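Local coordinates for taurine dioxygenase (PDB 5KEU), which probably acts as a 2-oxoglutarate-dependent dioxygenase of the TfdA family, using iron(II) to oxidise its substrate, at residues H123-A128 with T271-P276; P132-I137 with V263-N268. All coordinates share one frame; numbering follows the deposited sequence. Where two conformers were deposited one is given.

Interaction 1. Residues H123-A128 with T271-P276. With MG (magnesium ion), chain C.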
loop_
_atom_site.group_PDB
_atom_site.type_symbol
_atom_site.label_atom_id
_atom_site.label_comp_id
_atom_site.label_asym_id
_atom_site.label_seq_id
_atom_site.Cartn_x
_atom_site.Cartn_y
_atom_site.Cartn_z
ATOM N N HIS B 123 -0.817 3.520 -12.729
ATOM C CA HIS B 123 -0.692 3.539 -14.186
ATOM C C HIS B 123 0.321 2.512 -14.660
ATOM O O HIS B 123 1.206 2.072 -13.919
ATOM C CB HIS B 123 -0.253 4.915 -14.701
ATOM C CG HIS B 123 1.115 5.296 -14.237
ATOM N ND1 HIS B 123 1.382 5.635 -12.929
ATOM C CD2 HIS B 123 2.302 5.344 -14.891
ATOM C CE1 HIS B 123 2.672 5.894 -12.796
ATOM N NE2 HIS B 123 3.255 5.733 -13.976
ATOM N N THR B 124 0.181 2.160 -15.932
ATOM C CA THR B 124 1.173 1.395 -16.669
ATOM C C THR B 124 1.834 2.381 -17.620
ATOM O O THR B 124 1.144 3.190 -18.238
ATOM C CB THR B 124 0.509 0.239 -17.409
ATOM O OG1 THR B 124 -0.161 -0.611 -16.441
ATOM C CG2 THR B 124 1.529 -0.598 -18.121
ATOM N N ASP B 125 3.157 2.359 -17.700
ATOM C CA ASP B 125 3.846 3.453 -18.387
ATOM C C ASP B 125 3.540 3.498 -19.881
ATOM O O ASP B 125 3.629 2.488 -20.577
ATOM C CB ASP B 125 5.344 3.337 -18.184
ATOM C CG ASP B 125 5.768 3.778 -16.801
ATOM O OD1 ASP B 125 5.053 4.620 -16.179
ATOM O OD2 ASP B 125 6.815 3.279 -16.352
ATOM N N VAL B 126 3.242 4.701 -20.376
ATOM C CA VAL B 126 3.117 5.016 -21.795
ATOM C C VAL B 126 2.093 4.158 -22.517
ATOM O O VAL B 126 2.263 3.861 -23.705
ATOM C CB VAL B 126 4.470 4.911 -22.537
ATOM C CG1 VAL B 126 4.482 5.863 -23.738
ATOM C CG2 VAL B 126 5.641 5.203 -21.625
ATOM N N THR B 127 1.019 3.755 -21.834
ATOM C CA THR B 127 0.032 2.972 -22.569
ATOM C C THR B 127 -0.781 3.815 -23.542
ATOM O O THR B 127 -1.556 3.249 -24.315
ATOM C CB THR B 127 -0.910 2.204 -21.632
ATOM O OG1 THR B 127 -1.625 3.097 -20.769
ATOM C CG2 THR B 127 -0.129 1.193 -20.810
ATOM N N ALA B 128 -0.608 5.143 -23.559
ATOM C CA ALA B 128 -1.207 5.909 -24.648
ATOM C C ALA B 128 -0.533 5.637 -25.987
ATOM O O ALA B 128 -1.087 6.029 -27.018
ATOM C CB ALA B 128 -1.164 7.420 -24.368
ATOM N N THR B 271 1.924 -5.183 -14.915
ATOM C CA THR B 271 1.811 -4.388 -13.701
ATOM C C THR B 271 1.290 -3.002 -14.017
ATOM O O THR B 271 1.347 -2.530 -15.154
ATOM C CB THR B 271 3.160 -4.206 -12.978
ATOM O OG1 THR B 271 4.089 -3.538 -13.853
ATOM C CG2 THR B 271 3.732 -5.543 -12.530
ATOM N N ALA B 272 0.792 -2.352 -12.976
ATOM C CA ALA B 272 0.707 -0.903 -12.892
ATOM C C ALA B 272 1.456 -0.490 -11.633
ATOM O O ALA B 272 1.697 -1.315 -10.743
ATOM C CB ALA B 272 -0.749 -0.401 -12.836
ATOM N N HIS B 273 1.840 0.784 -11.554
ATOM C CA HIS B 273 2.554 1.253 -10.374
ATOM C C HIS B 273 2.051 2.631 -9.965
ATOM O O HIS B 273 1.311 3.306 -10.689
ATOM C CB HIS B 273 4.075 1.268 -10.585
ATOM C CG HIS B 273 4.503 2.096 -11.759
ATOM N ND1 HIS B 273 4.491 1.607 -13.047
ATOM C CD2 HIS B 273 4.924 3.380 -11.847
ATOM C CE1 HIS B 273 4.882 2.554 -13.881
ATOM N NE2 HIS B 273 5.146 3.642 -13.180
ATOM N N LEU B 274 2.456 3.031 -8.761
ATOM C CA LEU B 274 1.964 4.230 -8.098
ATOM C C LEU B 274 3.182 4.995 -7.595
ATOM O O LEU B 274 3.880 4.517 -6.693
ATOM C CB LEU B 274 1.033 3.864 -6.931
ATOM C CG LEU B 274 0.519 5.056 -6.105
ATOM C CD1 LEU B 274 -0.474 5.923 -6.892
ATOM C CD2 LEU B 274 -0.088 4.591 -4.762
ATOM N N ALA B 275 3.435 6.178 -8.169
ATOM C CA ALA B 275 4.519 7.030 -7.687
ATOM C C ALA B 275 4.118 7.693 -6.370
ATOM O O ALA B 275 2.930 7.878 -6.100
ATOM C CB ALA B 275 4.864 8.107 -8.725
ATOM N N PRO B 276 5.090 8.067 -5.528
ATOM C CA PRO B 276 4.747 8.621 -4.218
ATOM C C PRO B 276 4.107 9.990 -4.316
ATOM O O PRO B 276 4.449 10.800 -5.177
ATOM C CB PRO B 276 6.103 8.728 -3.513
ATOM C CG PRO B 276 7.101 8.801 -4.642
ATOM C CD PRO B 276 6.543 7.865 -5.666
HETATM MG MG MG C . 5.125 5.459 -14.192
HETATM O O HOH W 1 7.058 5.409 -14.597
HETATM O O HOH W 2 5.581 6.471 -12.420
#
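The metal site of this TauD/TfdA-type dioxygenase is built where His-123 and Asp-125 meet His-273. Together they form the facial triad of two histidines and one carboxylate, an HxD pair followed by a distant His. Magnesium occupies the site in this crystal. His-123 NE2 binds the magnesium at 1.9 Å. His-273 NE2 lies 2.1 Å from the magnesium. Asp-125 gives OD1 at 2.2 Å from the magnesium, with OD2 turned away from it. Two waters and Asn-323 O complete the six ligands. Both histidines have CG between the backbone N and the carbonyl carbon (chi1 64° and 57°), which brings the two rings to one metal. Their planes meet obliquely at 62°. Asp-125 OD1 sits at the edge of the His-273 ring, 3.1 Å from its CE1, and the carboxylate stands steeply to that ring. The backbones are joined as well. His-123 and His-273 are an antiparallel hydrogen-bonded pair, bonded N to O in both directions. Thr-124 OG1 adds a bond of 2.8 Å to Thr-271 O. The far nitrogen of the His-123 ring, ND1, bonds to Gly-121 O, which fixes the ring rotation and leaves NE2 to the metal. The three triad ligands lie on one face of the octahedron. Asn-323 O and the two waters hold the other three positions here, which in this family would serve cosubstrate and oxygen.

Interaction 2. Residues P132-I137 with V263-N268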
loop_
_atom_site.group_PDB
_atom_site.type_symbol
_atom_site.label_atom_id
_atom_site.label_comp_id
_atom_site.label_asym_id
_atom_site.label_seq_id
_atom_site.Cartn_x
_atom_site.Cartn_y
_atom_site.Cartn_z
ATOM N N PRO B 132 3.796 0.277 -25.809
ATOM C CA PRO B 132 4.330 0.728 -24.524
ATOM C C PRO B 132 5.576 -0.058 -24.170
ATOM O O PRO B 132 5.738 -1.218 -24.591
ATOM C CB PRO B 132 3.180 0.449 -23.541
ATOM C CG PRO B 132 1.922 0.302 -24.441
ATOM C CD PRO B 132 2.443 -0.302 -25.708
ATOM N N PRO B 133 6.508 0.550 -23.437
ATOM C CA PRO B 133 7.746 -0.156 -23.083
ATOM C C PRO B 133 7.433 -1.395 -22.257
ATOM O O PRO B 133 6.499 -1.406 -21.457
ATOM C CB PRO B 133 8.535 0.882 -22.273
ATOM C CG PRO B 133 7.494 1.865 -21.782
ATOM C CD PRO B 133 6.482 1.926 -22.906
ATOM N N TRP B 134 8.194 -2.469 -22.486
ATOM C CA TRP B 134 7.858 -3.686 -21.755
ATOM C C TRP B 134 8.406 -3.671 -20.340
ATOM O O TRP B 134 7.866 -4.367 -19.468
ATOM C CB TRP B 134 8.332 -4.935 -22.521
ATOM C CG TRP B 134 9.780 -5.279 -22.406
ATOM C CD1 TRP B 134 10.787 -4.898 -23.255
ATOM C CD2 TRP B 134 10.390 -6.124 -21.419
ATOM N NE1 TRP B 134 11.984 -5.437 -22.842
ATOM C CE2 TRP B 134 11.768 -6.197 -21.723
ATOM C CE3 TRP B 134 9.904 -6.827 -20.313
ATOM C CZ2 TRP B 134 12.669 -6.928 -20.950
ATOM C CZ3 TRP B 134 10.801 -7.565 -19.548
ATOM C CH2 TRP B 134 12.169 -7.606 -19.872
ATOM N N ALA B 135 9.421 -2.855 -20.062
ATOM C CA ALA B 135 9.988 -2.837 -18.720
ATOM C C ALA B 135 10.635 -1.488 -18.465
ATOM O O ALA B 135 10.993 -0.767 -19.401
ATOM C CB ALA B 135 11.030 -3.952 -18.539
ATOM N N SER B 136 10.822 -1.171 -17.190
ATOM C CA SER B 136 11.635 -0.029 -16.793
ATOM C C SER B 136 12.578 -0.441 -15.679
ATOM O O SER B 136 12.291 -1.373 -14.933
ATOM C CB SER B 136 10.788 1.146 -16.306
ATOM O OG SER B 136 10.112 1.746 -17.385
ATOM N N ILE B 137 13.691 0.286 -15.571
ATOM C CA ILE B 137 14.710 0.055 -14.560
ATOM C C ILE B 137 14.981 1.392 -13.899
ATOM O O ILE B 137 15.564 2.291 -14.517
ATOM C CB ILE B 137 15.991 -0.530 -15.160
ATOM C CG1 ILE B 137 15.651 -1.847 -15.858
ATOM C CG2 ILE B 137 17.063 -0.706 -14.083
ATOM C CD1 ILE B 137 16.648 -2.282 -16.846
ATOM N N VAL B 263 17.504 -0.498 -6.726
ATOM C CA VAL B 263 17.074 -0.590 -8.114
ATOM C C VAL B 263 15.752 -1.335 -8.139
ATOM O O VAL B 263 15.594 -2.343 -7.446
ATOM C CB VAL B 263 18.119 -1.323 -8.979
ATOM C CG1 VAL B 263 17.642 -1.402 -10.438
ATOM C CG2 VAL B 263 19.472 -0.629 -8.888
ATOM N N ALA B 264 14.798 -0.840 -8.928
ATOM C CA ALA B 264 13.560 -1.559 -9.211
ATOM C C ALA B 264 13.473 -1.830 -10.709
ATOM O O ALA B 264 13.693 -0.929 -11.517
ATOM C CB ALA B 264 12.338 -0.766 -8.740
ATOM N N PHE B 265 13.127 -3.064 -11.069
ATOM C CA PHE B 265 13.109 -3.538 -12.452
ATOM C C PHE B 265 11.762 -4.227 -12.616
ATOM O O PHE B 265 11.541 -5.286 -12.019
ATOM C CB PHE B 265 14.280 -4.504 -12.670
ATOM C CG PHE B 265 14.446 -5.042 -14.081
ATOM C CD1 PHE B 265 13.654 -4.624 -15.144
ATOM C CD2 PHE B 265 15.444 -5.979 -14.324
ATOM C CE1 PHE B 265 13.861 -5.140 -16.435
ATOM C CE2 PHE B 265 15.661 -6.495 -15.605
ATOM C CZ PHE B 265 14.851 -6.075 -16.660
ATOM N N TRP B 266 10.833 -3.618 -13.352
ATOM C CA TRP B 266 9.486 -4.172 -13.398
ATOM C C TRP B 266 9.020 -4.454 -14.818
ATOM O O TRP B 266 9.473 -3.822 -15.776
ATOM C CB TRP B 266 8.462 -3.268 -12.705
ATOM C CG TRP B 266 8.184 -1.909 -13.319
ATOM C CD1 TRP B 266 7.187 -1.594 -14.193
ATOM C CD2 TRP B 266 8.846 -0.676 -13.007
ATOM N NE1 TRP B 266 7.205 -0.249 -14.475
ATOM C CE2 TRP B 266 8.209 0.340 -13.751
ATOM C CE3 TRP B 266 9.934 -0.340 -12.200
ATOM C CZ2 TRP B 266 8.623 1.676 -13.706
ATOM C CZ3 TRP B 266 10.337 0.982 -12.148
ATOM C CH2 TRP B 266 9.685 1.973 -12.901
ATOM N N ASP B 267 8.088 -5.410 -14.911
ATOM C CA ASP B 267 7.482 -5.855 -16.168
ATOM C C ASP B 267 6.209 -5.034 -16.365
ATOM O O ASP B 267 5.190 -5.271 -15.703
ATOM C CB ASP B 267 7.211 -7.357 -16.110
ATOM C CG ASP B 267 6.695 -7.926 -17.435
ATOM O OD1 ASP B 267 6.349 -7.125 -18.331
ATOM O OD2 ASP B 267 6.620 -9.167 -17.559
ATOM N N ASN B 268 6.299 -4.040 -17.256
ATOM C CA ASN B 268 5.199 -3.159 -17.640
ATOM C C ASN B 268 4.070 -3.914 -18.341
ATOM O O ASN B 268 2.983 -3.354 -18.517
ATOM C CB ASN B 268 5.782 -2.060 -18.556
ATOM C CG ASN B 268 5.018 -0.727 -18.515
ATOM O OD1 ASN B 268 4.691 -0.206 -17.437
ATOM N ND2 ASN B 268 4.774 -0.139 -19.723
#
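Backbone hydrogen bonds join Ser-136 and Trp-266, the hydrogen-bonded pair at the middle of this antiparallel strand contact. Trp-266 N reaches Ser-136 O at 3.1 Å, and the return bond from Ser-136 N to Trp-266 O is longer. Ala-135 with Asp-267 and Ile-137 with Phe-265 are the non-hydrogen-bonded pairs on either side. Beyond the strand end, Asn-268 grips the incoming chain twice. Its backbone N bonds to Trp-134 O from above the carbonyl plane. In the conformer given, Asn-268 ND2 donates to Pro-133 O at 2.8 Å, in the carbonyl plane. There ND2 probably also bonds to Asp-125 O, so the amide would grip the loop before strand 135-140 at two points.

Apolar packing differs on the two faces. On the face of Ile-137 and Phe-265, Ile-137 CG1 lies over one face of the phenyl ring, 3.9 Å from its centroid. Phe-265 has CG anti to the backbone N (chi1 -177°), and its ring lies alongside the Ile-137 side chain. Ala-135 CB meets the ring edge at Phe-265 CE1, 3.7 Å away. Ile-137 CG2 touches Val-263 CG1. Helix 44-57 packs on this face through Ile-50 and Leu-54. On the opposite face, Ser-136 CB makes a CH-pi contact over the six-membered ring of Trp-266, with its closest approach, 3.4 Å, to CZ2. That indole also meets the ring of His-273.

Asp-267 has a salt bridge to Arg-269 and a bond to His-210. The paired strands belong to the major sheet of the double-stranded beta-helix (jelly-roll) fold typical of 2-oxoglutarate-dependent dioxygenases, with Trp-266 on the side facing the metal.

Overall arrangement
Interactions 1 and 2 lie side by side in the buried middle of the chain, their centres 10 Å apart. Along the chain the order is 123-128, 132-137, 263-268, 271-276, so the two segments of interaction 2 fall between those of interaction 1. Strands 263-267 and 271-274 follow one another but belong to different sheets: the first to the mixed sheet, the second to the four-stranded antiparallel one. The contacts touch directly. Thr-124 CG2 packs on Asn-268 O, and Asp-125 OD2 packs on Trp-266 CZ2. The metal-binding segments are thus set against the core strand pair, consistent with a metal site between two sheets of a cupin-clan fold.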